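Local coordinates for protein pullulanase (Bacillus acidopullulyticus, PDB 2WAN) that hydrolyses the alpha-1,6-glucosidic linkages of pullulan and the branch points of starch-type polysaccharides, acting as a debranching glycoside hydrolase of the alpha-amylase clan, at residues I399-T404 with T523-T528; E492-I497 with G519-T524; T843-P848 with A853-N858. All blocks are in the same frame, centred on the assembly; numbering follows the deposited sequence. Where two conformers were deposited one is given.

Contact 1. Residues I399-T404 with T523-T528; sequences ISVNAT and TTPEGT
Val401 CG2 makes the one direct touch between the segments, against Pro525 and Glu526, while beside it two water molecules, both placed between Ile399 and Gly527, carry the polar link. One receives the N-H of Gly527 and donates to Ile399 O, 2.9 Å away; the other receives the N-H of Ile399 and donates to Gly527 O at 2.8 Å. The amide and carbonyl of each residue are thereby matched to those of the other through solvent, much as two strand residues would pair, but with the backbones held too far apart to bond directly. Val401 has CG1 opposite its backbone N (chi1 179°), which leaves CG2 to point across the gap, where it meets CG of the Pro525 ring at 4.0 Å. The same methyl lies 3.6 Å from OE2 of Glu526, whose chain leaves its backbone away from Val401 and folds back at chi2 (-68°) to lay the carboxylate against it. That carboxylate comes close to the like-charged Glu347, which also accepts the backbone N-H of Val401, so that at least one of the two acids may be protonated part of the time. Local turns shape each side: Ser400 OG and Thr404 OG1 share a hydrogen bond of 2.6 Å, and Thr524 OG1 accepts from Glu526 N at 165° in an ST turn. The arrangement is a small, water-mediated surface junction of two irregular loops, one joining strands 388-391 and 406-407 of the sheet that holds the CBM48-like module, the other leading into helix 529-543 of the catalytic (beta/alpha)8 barrel.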
ATOM      1  N   ILE A 399     -19.800  14.526  -9.082  1.00 10.35           N
ATOM      2  CA  ILE A 399     -19.225  15.113 -10.301  1.00 11.34           C
ATOM      3  C   ILE A 399     -20.230  15.208 -11.456  1.00 10.60           C
ATOM      4  O   ILE A 399     -21.275  14.555 -11.450  1.00 11.27           O
ATOM      5  CB  ILE A 399     -18.008  14.281 -10.808  1.00 10.56           C
ATOM      6  CG1 ILE A 399     -18.385  12.789 -10.902  1.00 13.05           C
ATOM      7  CG2 ILE A 399     -16.762  14.525  -9.944  1.00 13.16           C
ATOM      8  CD1 ILE A 399     -17.324  11.887 -11.646  1.00 11.82           C
ATOM      9  N   SER A 400     -19.900  16.019 -12.462  1.00 10.31           N
ATOM     10  CA  SER A 400     -20.567  15.899 -13.743  1.00 10.53           C
ATOM     11  C   SER A 400     -20.094  14.586 -14.360  1.00 11.89           C
ATOM     12  O   SER A 400     -19.098  14.007 -13.889  1.00 12.24           O
ATOM     13  CB  SER A 400     -20.164  17.062 -14.647  1.00 13.67           C
ATOM     14  OG  SER A 400     -18.765  17.045 -14.858  1.00 13.39           O
ATOM     15  N   VAL A 401     -20.784  14.135 -15.410  1.00 11.61           N
ATOM     16  CA  VAL A 401     -20.351  12.947 -16.165  1.00 11.47           C
ATOM     17  C   VAL A 401     -18.898  13.152 -16.592  1.00 14.26           C
ATOM     18  O   VAL A 401     -18.547  14.227 -17.120  1.00 14.50           O
ATOM     19  CB  VAL A 401     -21.260  12.690 -17.396  1.00 12.45           C
ATOM     20  CG1 VAL A 401     -20.793  11.455 -18.189  1.00 12.87           C
ATOM     21  CG2 VAL A 401     -22.696  12.476 -16.945  1.00 13.74           C
ATOM     22  N   ASN A 402     -18.051  12.146 -16.338  1.00 13.17           N
ATOM     23  CA  ASN A 402     -16.610  12.206 -16.676  1.00 14.86           C
ATOM     24  C   ASN A 402     -15.785  13.250 -15.918  1.00 13.60           C
ATOM     25  O   ASN A 402     -14.634  13.560 -16.294  1.00 12.48           O
ATOM     26  CB  ASN A 402     -16.388  12.354 -18.190  1.00 13.05           C
ATOM     27  CG  ASN A 402     -16.671  11.069 -18.959  1.00 15.50           C
ATOM     28  OD1 ASN A 402     -17.145  11.108 -20.110  1.00 19.46           O
ATOM     29  ND2 ASN A 402     -16.357   9.934 -18.351  1.00 11.80           N
ATOM     30  N   ALA A 403     -16.360  13.801 -14.846  1.00 13.73           N
ATOM     31  CA  ALA A 403     -15.646  14.717 -13.953  1.00 15.00           C
ATOM     32  C   ALA A 403     -15.067  15.944 -14.654  1.00 15.29           C
ATOM     33  O   ALA A 403     -13.918  16.347 -14.389  1.00 15.16           O
ATOM     34  CB  ALA A 403     -14.562  13.966 -13.133  1.00 15.71           C
ATOM     35  N   THR A 404     -15.859  16.534 -15.556  1.00 13.60           N
ATOM     36  CA  THR A 404     -15.489  17.818 -16.134  1.00 15.55           C
ATOM     37  C   THR A 404     -15.588  18.903 -15.041  1.00 13.84           C
ATOM     38  O   THR A 404     -14.890  19.930 -15.096  1.00 14.62           O
ATOM     39  CB  THR A 404     -16.383  18.194 -17.320  1.00 14.07           C
ATOM     40  OG1 THR A 404     -17.752  18.262 -16.893  1.00 15.43           O
ATOM     41  CG2 THR A 404     -16.259  17.152 -18.451  1.00 18.18           C
ATOM     42  N   THR A 523     -26.529   2.905 -12.156  1.00  8.79           N
ATOM     43  CA  THR A 523     -27.508   2.814 -13.240  1.00  8.44           C
ATOM     44  C   THR A 523     -27.459   4.048 -14.165  1.00 11.05           C
ATOM     45  O   THR A 523     -27.884   3.996 -15.328  1.00 12.57           O
ATOM     46  CB  THR A 523     -28.952   2.572 -12.740  1.00 10.35           C
ATOM     47  OG1 THR A 523     -29.379   3.664 -11.915  1.00 12.00           O
ATOM     48  CG2 THR A 523     -29.041   1.261 -11.961  1.00 12.07           C
ATOM     49  N   THR A 524     -26.934   5.142 -13.630  1.00 11.27           N
ATOM     50  CA  THR A 524     -26.658   6.345 -14.417  1.00  9.36           C
ATOM     51  C   THR A 524     -25.477   7.101 -13.793  1.00  9.62           C
ATOM     52  O   THR A 524     -25.318   7.111 -12.568  1.00 10.17           O
ATOM     53  CB  THR A 524     -27.891   7.296 -14.487  1.00 11.01           C
ATOM     54  OG1 THR A 524     -27.554   8.450 -15.270  1.00 10.29           O
ATOM     55  CG2 THR A 524     -28.292   7.779 -13.097  1.00 11.97           C
ATOM     56  N   PRO A 525     -24.651   7.740 -14.634  1.00  9.71           N
ATOM     57  CA  PRO A 525     -23.575   8.571 -14.081  1.00  8.92           C
ATOM     58  C   PRO A 525     -24.048   9.958 -13.674  1.00 10.60           C
ATOM     59  O   PRO A 525     -23.284  10.731 -13.104  1.00 11.57           O
ATOM     60  CB  PRO A 525     -22.587   8.666 -15.250  1.00 10.51           C
ATOM     61  CG  PRO A 525     -23.423   8.591 -16.441  1.00 12.47           C
ATOM     62  CD  PRO A 525     -24.535   7.622 -16.101  1.00 10.49           C
ATOM     63  N   GLU A 526     -25.307  10.262 -13.963  1.00 12.79           N
ATOM     64  CA  GLU A 526     -25.868  11.555 -13.600  1.00  9.32           C
ATOM     65  C   GLU A 526     -26.068  11.680 -12.103  1.00  8.92           C
ATOM     66  O   GLU A 526     -26.677  10.801 -11.465  1.00 11.80           O
ATOM     67  CB  GLU A 526     -27.228  11.760 -14.287  1.00  9.73           C
ATOM     68  CG  GLU A 526     -27.183  11.866 -15.829  1.00 11.28           C
ATOM     69  CD  GLU A 526     -26.489  13.141 -16.321  1.00 16.92           C
ATOM     70  OE1 GLU A 526     -26.287  14.065 -15.516  1.00 15.62           O
ATOM     71  OE2 GLU A 526     -26.132  13.205 -17.508  1.00 15.33           O
ATOM     72  N   GLY A 527     -25.608  12.807 -11.567  1.00  9.98           N
ATOM     73  CA  GLY A 527     -25.964  13.212 -10.201  1.00 10.29           C
ATOM     74  C   GLY A 527     -25.539  12.229  -9.128  1.00 12.56           C
ATOM     75  O   GLY A 527     -24.451  11.659  -9.185  1.00 12.44           O
ATOM     76  N   THR A 528     -26.444  11.998  -8.178  1.00 11.47           N
ATOM     77  CA  THR A 528     -26.108  11.256  -6.970  1.00 11.00           C
ATOM     78  C   THR A 528     -26.562   9.797  -6.957  1.00 11.31           C
ATOM     79  O   THR A 528     -26.451   9.152  -5.919  1.00 11.86           O
ATOM     80  CB  THR A 528     -26.655  11.955  -5.712  1.00  9.80           C
ATOM     81  OG1 THR A 528     -28.091  12.023  -5.795  1.00 13.04           O
ATOM     82  CG2 THR A 528     -26.080  13.349  -5.589  1.00 13.90           C
TER
HETATM   83  O   HOH W   1     -23.877  14.868 -12.754  1.00 12.74           O
HETATM   84  O   HOH W   2     -21.768  12.368  -9.604  1.00 12.79           O

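Contact 2. Residues E492-I497 with G519-T524; sequences EEFNSI and GAYATT
A charged side chain, Glu493, supplies the polar link to Gly519. Its CG stands opposite the backbone N (chi1 -176°) and the chain bends at chi2, bringing OE1 within 3.1 Å of Gly519 N. The oxygen uses its syn lone pair, although the N-H approaches at a bent 140°, consistent with its being shared with Glu499, to which Gly519 N makes a weak hydrogen bond. Salt bridges to Arg512 from OE2 and to Arg530 from OE1 hold the buried carboxylate, balancing its probable negative charge with two arginines and fixing its rotation. Glu518 steadies both segments from beside them, accepting the N-H groups of Phe494 and Ala520.

The apolar contacts are two. Ile497 sends CG2 against Ala520 CB at 3.8 Å, with CD1 of the same side chain close behind. Phe494 and Tyr521 cross at about a right angle, but only their far ends meet: the hydroxyl OH of Tyr521 sits at the edge of the phenylalanine ring, near its plane and 3.5 Å from Phe494 CZ. Phe494 CZ and Tyr521 CZ are 4.1 Å apart, so the rings do not overlap as a stack. Tyr521 also rests on helix 440-444. Both segments lie in the connection between barrel strand 485-488 and helix 529-543 of an alpha-amylase-type (beta/alpha)8 barrel.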
ATOM      1  N   GLU A 492     -13.598   3.748  -6.077  1.00  9.20           N
ATOM      2  CA  GLU A 492     -13.328   5.199  -6.148  1.00  9.79           C
ATOM      3  C   GLU A 492     -13.092   5.557  -7.612  1.00 11.44           C
ATOM      4  O   GLU A 492     -12.299   4.900  -8.303  1.00 11.05           O
ATOM      5  CB  GLU A 492     -12.124   5.602  -5.305  1.00 10.84           C
ATOM      6  CG  GLU A 492     -12.343   5.349  -3.818  1.00  8.90           C
ATOM      7  CD  GLU A 492     -11.137   5.647  -2.952  1.00 12.71           C
ATOM      8  OE1 GLU A 492     -10.004   5.776  -3.481  1.00 12.81           O
ATOM      9  OE2 GLU A 492     -11.339   5.725  -1.713  1.00 12.83           O
ATOM     10  N   GLU A 493     -13.796   6.600  -8.071  1.00  9.60           N
ATOM     11  CA  GLU A 493     -13.774   7.063  -9.462  1.00  9.44           C
ATOM     12  C   GLU A 493     -12.395   7.033 -10.126  1.00 10.01           C
ATOM     13  O   GLU A 493     -11.439   7.662  -9.652  1.00 10.34           O
ATOM     14  CB  GLU A 493     -14.318   8.500  -9.543  1.00 11.76           C
ATOM     15  CG  GLU A 493     -14.424   9.042 -10.973  1.00  8.82           C
ATOM     16  CD  GLU A 493     -15.640   8.553 -11.735  1.00 11.75           C
ATOM     17  OE1 GLU A 493     -16.476   7.825 -11.168  1.00 11.66           O
ATOM     18  OE2 GLU A 493     -15.745   8.877 -12.942  1.00 12.72           O
ATOM     19  N   PHE A 494     -12.331   6.310 -11.233  1.00 10.58           N
ATOM     20  CA  PHE A 494     -11.102   6.174 -11.996  1.00 12.25           C
ATOM     21  C   PHE A 494     -11.263   6.672 -13.439  1.00 12.35           C
ATOM     22  O   PHE A 494     -12.383   6.864 -13.931  1.00 13.51           O
ATOM     23  CB  PHE A 494     -10.547   4.733 -11.916  1.00 11.08           C
ATOM     24  CG  PHE A 494     -11.551   3.647 -12.227  1.00 12.24           C
ATOM     25  CD1 PHE A 494     -11.790   3.265 -13.546  1.00 10.58           C
ATOM     26  CD2 PHE A 494     -12.241   2.976 -11.195  1.00  8.49           C
ATOM     27  CE1 PHE A 494     -12.703   2.250 -13.850  1.00 10.26           C
ATOM     28  CE2 PHE A 494     -13.148   1.955 -11.494  1.00  9.39           C
ATOM     29  CZ  PHE A 494     -13.384   1.590 -12.821  1.00 10.56           C
ATOM     30  N   ASN A 495     -10.140   6.869 -14.123  1.00 12.00           N
ATOM     31  CA  ASN A 495     -10.142   7.577 -15.405  1.00 14.02           C
ATOM     32  C   ASN A 495     -10.403   6.718 -16.649  1.00 14.91           C
ATOM     33  O   ASN A 495     -10.847   7.235 -17.687  1.00 15.77           O
ATOM     34  CB  ASN A 495      -8.811   8.338 -15.548  1.00 14.77           C
ATOM     35  CG  ASN A 495      -8.800   9.279 -16.740  1.00 17.47           C
ATOM     36  OD1 ASN A 495      -9.509  10.301 -16.755  1.00 16.92           O
ATOM     37  ND2 ASN A 495      -8.022   8.924 -17.765  1.00 15.60           N
ATOM     38  N   SER A 496     -10.147   5.405 -16.551  1.00 14.90           N
ATOM     39  CA  SER A 496     -10.028   4.540 -17.737  1.00 17.24           C
ATOM     40  C   SER A 496     -11.349   4.215 -18.434  1.00 18.24           C
ATOM     41  O   SER A 496     -11.367   3.779 -19.595  1.00 20.29           O
ATOM     42  CB  SER A 496      -9.266   3.255 -17.387  1.00 18.61           C
ATOM     43  OG  SER A 496      -9.746   2.687 -16.172  1.00 19.24           O
ATOM     44  N   ILE A 497     -12.462   4.450 -17.745  1.00 13.45           N
ATOM     45  CA  ILE A 497     -13.771   4.228 -18.339  1.00 13.14           C
ATOM     46  C   ILE A 497     -14.443   5.575 -18.601  1.00 15.38           C
ATOM     47  O   ILE A 497     -14.589   6.401 -17.695  1.00 14.59           O
ATOM     48  CB  ILE A 497     -14.684   3.327 -17.443  1.00 11.11           C
ATOM     49  CG1 ILE A 497     -14.040   1.932 -17.266  1.00 13.09           C
ATOM     50  CG2 ILE A 497     -16.144   3.269 -18.021  1.00 15.25           C
ATOM     51  CD1 ILE A 497     -14.868   0.956 -16.402  1.00 14.62           C
ATOM     52  N   GLY A 519     -18.751   5.830 -11.590  1.00 10.18           N
ATOM     53  CA  GLY A 519     -20.031   6.012 -12.285  1.00 10.96           C
ATOM     54  C   GLY A 519     -20.476   4.828 -13.115  1.00 11.91           C
ATOM     55  O   GLY A 519     -21.677   4.554 -13.239  1.00 10.66           O
ATOM     56  N   ALA A 520     -19.505   4.113 -13.686  1.00 11.58           N
ATOM     57  CA  ALA A 520     -19.800   2.995 -14.602  1.00 10.39           C
ATOM     58  C   ALA A 520     -20.628   1.898 -13.915  1.00 12.80           C
ATOM     59  O   ALA A 520     -21.387   1.198 -14.574  1.00 12.07           O
ATOM     60  CB  ALA A 520     -18.495   2.397 -15.192  1.00  9.93           C
ATOM     61  N   TYR A 521     -20.507   1.786 -12.590  1.00 10.62           N
ATOM     62  CA  TYR A 521     -21.245   0.756 -11.840  1.00  9.92           C
ATOM     63  C   TYR A 521     -22.606   1.236 -11.317  1.00 11.06           C
ATOM     64  O   TYR A 521     -23.330   0.460 -10.695  1.00 10.91           O
ATOM     65  CB  TYR A 521     -20.372   0.214 -10.677  1.00  9.07           C
ATOM     66  CG  TYR A 521     -18.978  -0.219 -11.085  1.00 11.41           C
ATOM     67  CD1 TYR A 521     -18.765  -0.895 -12.294  1.00 10.75           C
ATOM     68  CD2 TYR A 521     -17.871   0.032 -10.261  1.00  9.69           C
ATOM     69  CE1 TYR A 521     -17.471  -1.292 -12.696  1.00 11.91           C
ATOM     70  CE2 TYR A 521     -16.560  -0.364 -10.655  1.00  8.79           C
ATOM     71  CZ  TYR A 521     -16.391  -1.033 -11.877  1.00 10.28           C
ATOM     72  OH  TYR A 521     -15.137  -1.429 -12.276  1.00 12.64           O
ATOM     73  N   ALA A 522     -22.947   2.509 -11.573  1.00 10.07           N
ATOM     74  CA  ALA A 522     -24.271   3.047 -11.238  1.00  9.97           C
ATOM     75  C   ALA A 522     -25.214   2.873 -12.417  1.00  8.70           C
ATOM     76  O   ALA A 522     -24.749   2.747 -13.559  1.00 11.04           O
ATOM     77  CB  ALA A 522     -24.158   4.529 -10.882  1.00 10.18           C
ATOM     78  N   THR A 523     -26.529   2.905 -12.156  1.00  8.79           N
ATOM     79  CA  THR A 523     -27.508   2.814 -13.240  1.00  8.44           C
ATOM     80  C   THR A 523     -27.459   4.048 -14.165  1.00 11.05           C
ATOM     81  O   THR A 523     -27.884   3.996 -15.328  1.00 12.57           O
ATOM     82  CB  THR A 523     -28.952   2.572 -12.740  1.00 10.35           C
ATOM     83  OG1 THR A 523     -29.379   3.664 -11.915  1.00 12.00           O
ATOM     84  CG2 THR A 523     -29.041   1.261 -11.961  1.00 12.07           C
ATOM     85  N   THR A 524     -26.934   5.142 -13.630  1.00 11.27           N
ATOM     86  CA  THR A 524     -26.658   6.345 -14.417  1.00  9.36           C
ATOM     87  C   THR A 524     -25.477   7.101 -13.793  1.00  9.62           C
ATOM     88  O   THR A 524     -25.318   7.111 -12.568  1.00 10.17           O
ATOM     89  CB  THR A 524     -27.891   7.296 -14.487  1.00 11.01           C
ATOM     90  OG1 THR A 524     -27.554   8.450 -15.270  1.00 10.29           O
ATOM     91  CG2 THR A 524     -28.292   7.779 -13.097  1.00 11.97           C
TER

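Contact 3. Residues T843-P848 with A853-N858; sequences TFLESP and AFELKN
Phe844 lies against Ala853 and Phe854 along one side of its ring. Its CB is 3.9 Å from Ala853 O, and with CG anti to the carbonyl carbon (chi1 -71°) the ring sets out beside that oxygen. CD1 comes within 3.6 Å of Ala853 O, which sits at the ring edge, near its plane. The same CD1 meets Phe854 CB at 3.8 Å, and CE1, one atom further out, is 4.0 Å from Phe854 CB. Lys711 adds a cation-pi interaction to the ring, and the side chains of Phe844 and Phe854 both touch Val714 of helix 707-714.

The two phenylalanines form a non-hydrogen-bonded pair of the antiparallel beta hairpin of strands 842-844 and 852-856, part of the all-beta C-terminal domain. Thr843 and Glu855 are its hydrogen-bonded pair: Thr843 N gives to Glu855 O, and Glu855 N returns a 2.8 Å bond to Thr843 O. Next along the chain, Leu845 N donates a 2.9 Å hydrogen bond to Ala853 O. One water receives the N-H of Ala853 and donates to Leu845 O, also lying 2.8 Å from Ser847 OG; that hydroxyl is hydrogen-bonded to Thr851 as well, while Ser847 CB leans on the methyl of Ala853.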
ATOM      1  N   THR A 843       0.701 -27.345  18.326  1.00 12.21           N
ATOM      2  CA  THR A 843       1.877 -28.205  18.267  0.50 12.90           C
ATOM      3  C   THR A 843       1.880 -28.971  16.935  1.00 12.66           C
ATOM      4  O   THR A 843       0.852 -29.537  16.563  1.00 14.82           O
ATOM      5  CB  THR A 843       1.861 -29.201  19.461  0.50 13.16           C
ATOM      6  OG1 THR A 843       1.759 -28.478  20.701  0.50 11.96           O
ATOM      7  CG2 THR A 843       3.114 -30.078  19.483  0.50 12.22           C
ATOM      8  N   PHE A 844       3.023 -29.018  16.254  1.00 11.96           N
ATOM      9  CA  PHE A 844       3.154 -29.894  15.092  1.00 12.00           C
ATOM     10  C   PHE A 844       3.399 -31.336  15.538  1.00 14.63           C
ATOM     11  O   PHE A 844       4.137 -31.575  16.497  1.00 14.01           O
ATOM     12  CB  PHE A 844       4.269 -29.389  14.166  1.00 14.15           C
ATOM     13  CG  PHE A 844       3.903 -28.130  13.443  1.00 13.93           C
ATOM     14  CD1 PHE A 844       3.019 -28.177  12.365  1.00 13.66           C
ATOM     15  CD2 PHE A 844       4.393 -26.895  13.870  1.00 13.40           C
ATOM     16  CE1 PHE A 844       2.630 -27.027  11.701  1.00 11.28           C
ATOM     17  CE2 PHE A 844       4.016 -25.703  13.208  1.00 14.25           C
ATOM     18  CZ  PHE A 844       3.136 -25.764  12.114  1.00 10.60           C
ATOM     19  N   LEU A 845       2.747 -32.269  14.846  1.00 10.07           N
ATOM     20  CA  LEU A 845       2.850 -33.701  15.134  1.00 12.75           C
ATOM     21  C   LEU A 845       3.763 -34.361  14.118  1.00 13.52           C
ATOM     22  O   LEU A 845       3.754 -34.002  12.926  1.00 13.70           O
ATOM     23  CB  LEU A 845       1.467 -34.354  15.083  1.00 13.10           C
ATOM     24  CG  LEU A 845       0.358 -33.804  15.999  1.00 13.89           C
ATOM     25  CD1 LEU A 845      -0.957 -34.564  15.828  1.00 16.14           C
ATOM     26  CD2 LEU A 845       0.796 -33.831  17.471  1.00 17.52           C
ATOM     27  N   GLU A 846       4.536 -35.358  14.562  1.00 15.22           N
ATOM     28  CA  GLU A 846       5.381 -36.115  13.631  1.00 15.46           C
ATOM     29  C   GLU A 846       4.506 -36.767  12.570  1.00 11.71           C
ATOM     30  O   GLU A 846       3.487 -37.390  12.888  1.00 13.98           O
ATOM     31  CB  GLU A 846       6.211 -37.178  14.381  1.00 16.42           C
ATOM     32  CG  GLU A 846       7.106 -38.034  13.477  1.00 26.78           C
ATOM     33  CD  GLU A 846       8.404 -37.358  13.077  1.00 44.80           C
ATOM     34  OE1 GLU A 846       8.789 -36.351  13.719  1.00 52.03           O
ATOM     35  OE2 GLU A 846       9.048 -37.849  12.120  1.00 50.37           O
ATOM     36  N   SER A 847       4.875 -36.580  11.306  1.00 12.44           N
ATOM     37  CA  SER A 847       4.088 -37.145  10.200  1.00 14.40           C
ATOM     38  C   SER A 847       5.021 -37.548   9.045  1.00 14.59           C
ATOM     39  O   SER A 847       6.201 -37.185   9.048  1.00 17.22           O
ATOM     40  CB  SER A 847       3.020 -36.133   9.742  1.00 13.19           C
ATOM     41  OG  SER A 847       3.623 -34.988   9.156  1.00 15.09           O
ATOM     42  N   PRO A 848       4.497 -38.300   8.060  1.00 15.50           N
ATOM     43  CA  PRO A 848       5.352 -38.760   6.957  1.00 15.50           C
ATOM     44  C   PRO A 848       5.949 -37.637   6.114  1.00 17.51           C
ATOM     45  O   PRO A 848       5.503 -36.473   6.167  1.00 14.85           O
ATOM     46  CB  PRO A 848       4.403 -39.619   6.113  1.00 13.76           C
ATOM     47  CG  PRO A 848       3.399 -40.120   7.092  1.00 12.35           C
ATOM     48  CD  PRO A 848       3.168 -38.937   8.011  1.00 13.98           C
ATOM     49  N   ALA A 853       1.163 -31.907   9.783  1.00 11.26           N
ATOM     50  CA  ALA A 853       0.106 -32.256  10.746  1.00 10.72           C
ATOM     51  C   ALA A 853       0.273 -31.458  12.013  1.00  9.48           C
ATOM     52  O   ALA A 853       1.383 -31.334  12.516  1.00 10.61           O
ATOM     53  CB  ALA A 853       0.145 -33.744  11.076  1.00 11.46           C
ATOM     54  N   PHE A 854      -0.832 -30.915  12.527  1.00 10.77           N
ATOM     55  CA  PHE A 854      -0.771 -30.151  13.782  1.00 10.97           C
ATOM     56  C   PHE A 854      -1.979 -30.365  14.654  1.00  9.42           C
ATOM     57  O   PHE A 854      -3.022 -30.824  14.179  1.00 10.13           O
ATOM     58  CB  PHE A 854      -0.533 -28.651  13.535  1.00 11.53           C
ATOM     59  CG  PHE A 854      -1.592 -27.986  12.701  1.00 10.77           C
ATOM     60  CD1 PHE A 854      -2.689 -27.366  13.302  1.00 11.04           C
ATOM     61  CD2 PHE A 854      -1.486 -27.969  11.308  1.00 12.68           C
ATOM     62  CE1 PHE A 854      -3.667 -26.745  12.521  1.00 11.45           C
ATOM     63  CE2 PHE A 854      -2.456 -27.343  10.521  1.00 11.87           C
ATOM     64  CZ  PHE A 854      -3.542 -26.719  11.124  1.00  9.12           C
ATOM     65  N   GLU A 855      -1.836 -30.004  15.931  1.00 11.21           N
ATOM     66  CA  GLU A 855      -2.903 -30.147  16.902  1.00 11.66           C
ATOM     67  C   GLU A 855      -3.133 -28.812  17.595  1.00 11.53           C
ATOM     68  O   GLU A 855      -2.168 -28.124  17.989  1.00 12.51           O
ATOM     69  CB  GLU A 855      -2.540 -31.223  17.937  1.00 11.89           C
ATOM     70  CG  GLU A 855      -3.684 -31.543  18.899  1.00 10.86           C
ATOM     71  CD  GLU A 855      -3.295 -32.596  19.952  1.00 15.60           C
ATOM     72  OE1 GLU A 855      -2.100 -32.973  20.039  1.00 16.21           O
ATOM     73  OE2 GLU A 855      -4.199 -33.053  20.679  1.00 13.52           O
ATOM     74  N   LEU A 856      -4.414 -28.455  17.712  1.00  9.79           N
ATOM     75  CA  LEU A 856      -4.874 -27.250  18.413  1.00 10.68           C
ATOM     76  C   LEU A 856      -5.444 -27.761  19.722  1.00  9.45           C
ATOM     77  O   LEU A 856      -6.475 -28.450  19.741  1.00 11.11           O
ATOM     78  CB  LEU A 856      -5.947 -26.506  17.575  1.00  9.75           C
ATOM     79  CG  LEU A 856      -5.510 -26.137  16.144  1.00 11.50           C
ATOM     80  CD1 LEU A 856      -6.639 -25.491  15.338  1.00 11.79           C
ATOM     81  CD2 LEU A 856      -4.284 -25.211  16.157  1.00 11.62           C
ATOM     82  N   LYS A 857      -4.755 -27.464  20.830  1.00 10.20           N
ATOM     83  CA  LYS A 857      -5.084 -28.082  22.114  1.00 11.50           C
ATOM     84  C   LYS A 857      -5.775 -27.135  23.075  1.00 14.02           C
ATOM     85  O   LYS A 857      -5.740 -25.929  22.886  1.00 12.96           O
ATOM     86  CB  LYS A 857      -3.805 -28.576  22.799  1.00 13.07           C
ATOM     87  CG  LYS A 857      -2.993 -29.555  21.948  1.00 16.43           C
ATOM     88  CD  LYS A 857      -1.572 -29.693  22.520  1.00 23.40           C
ATOM     89  CE  LYS A 857      -0.819 -28.368  22.379  1.00 34.99           C
ATOM     90  NZ  LYS A 857       0.372 -28.227  23.270  1.00 39.65           N
ATOM     91  N   ASN A 858      -6.348 -27.710  24.129  1.00 14.79           N
ATOM     92  CA  ASN A 858      -6.737 -26.946  25.324  1.00 18.83           C
ATOM     93  C   ASN A 858      -7.986 -26.092  25.071  1.00 14.38           C
ATOM     94  O   ASN A 858      -8.066 -25.002  25.609  1.00 14.88           O
ATOM     95  CB  ASN A 858      -5.597 -25.993  25.810  1.00 19.14           C
ATOM     96  CG  ASN A 858      -4.238 -26.680  26.009  1.00 25.74           C
ATOM     97  OD1 ASN A 858      -4.159 -27.764  26.614  1.00 20.02           O
ATOM     98  ND2 ASN A 858      -3.142 -26.022  25.521  1.00 16.13           N
TER
HETATM   99  O   HOH W   3       3.883 -32.603  10.634  1.00 15.35           O

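Contacts 1 and 2 are neighbours, their centres about 8 Å apart, and share Thr523 and Thr524 on the loop between strand 511-513 and helix 529-543. They touch where Ile399 CD1 packs 3.6 Å from Glu493 OE2, and Arg530 of that helix serves both, binding Pro525 O and Glu493 OE1. Contact 1 joins a loop between two strands of the CBM48-like sheet to the barrel, whereas the buried contact 2 lies within the barrel's own connection. Contact 3 comes later along the chain, in the C-terminal all-beta domain, its centre about 57 Å from that of contact 1 and 50 Å from that of contact 2; it is internal to a hairpin that packs on helix 707-714.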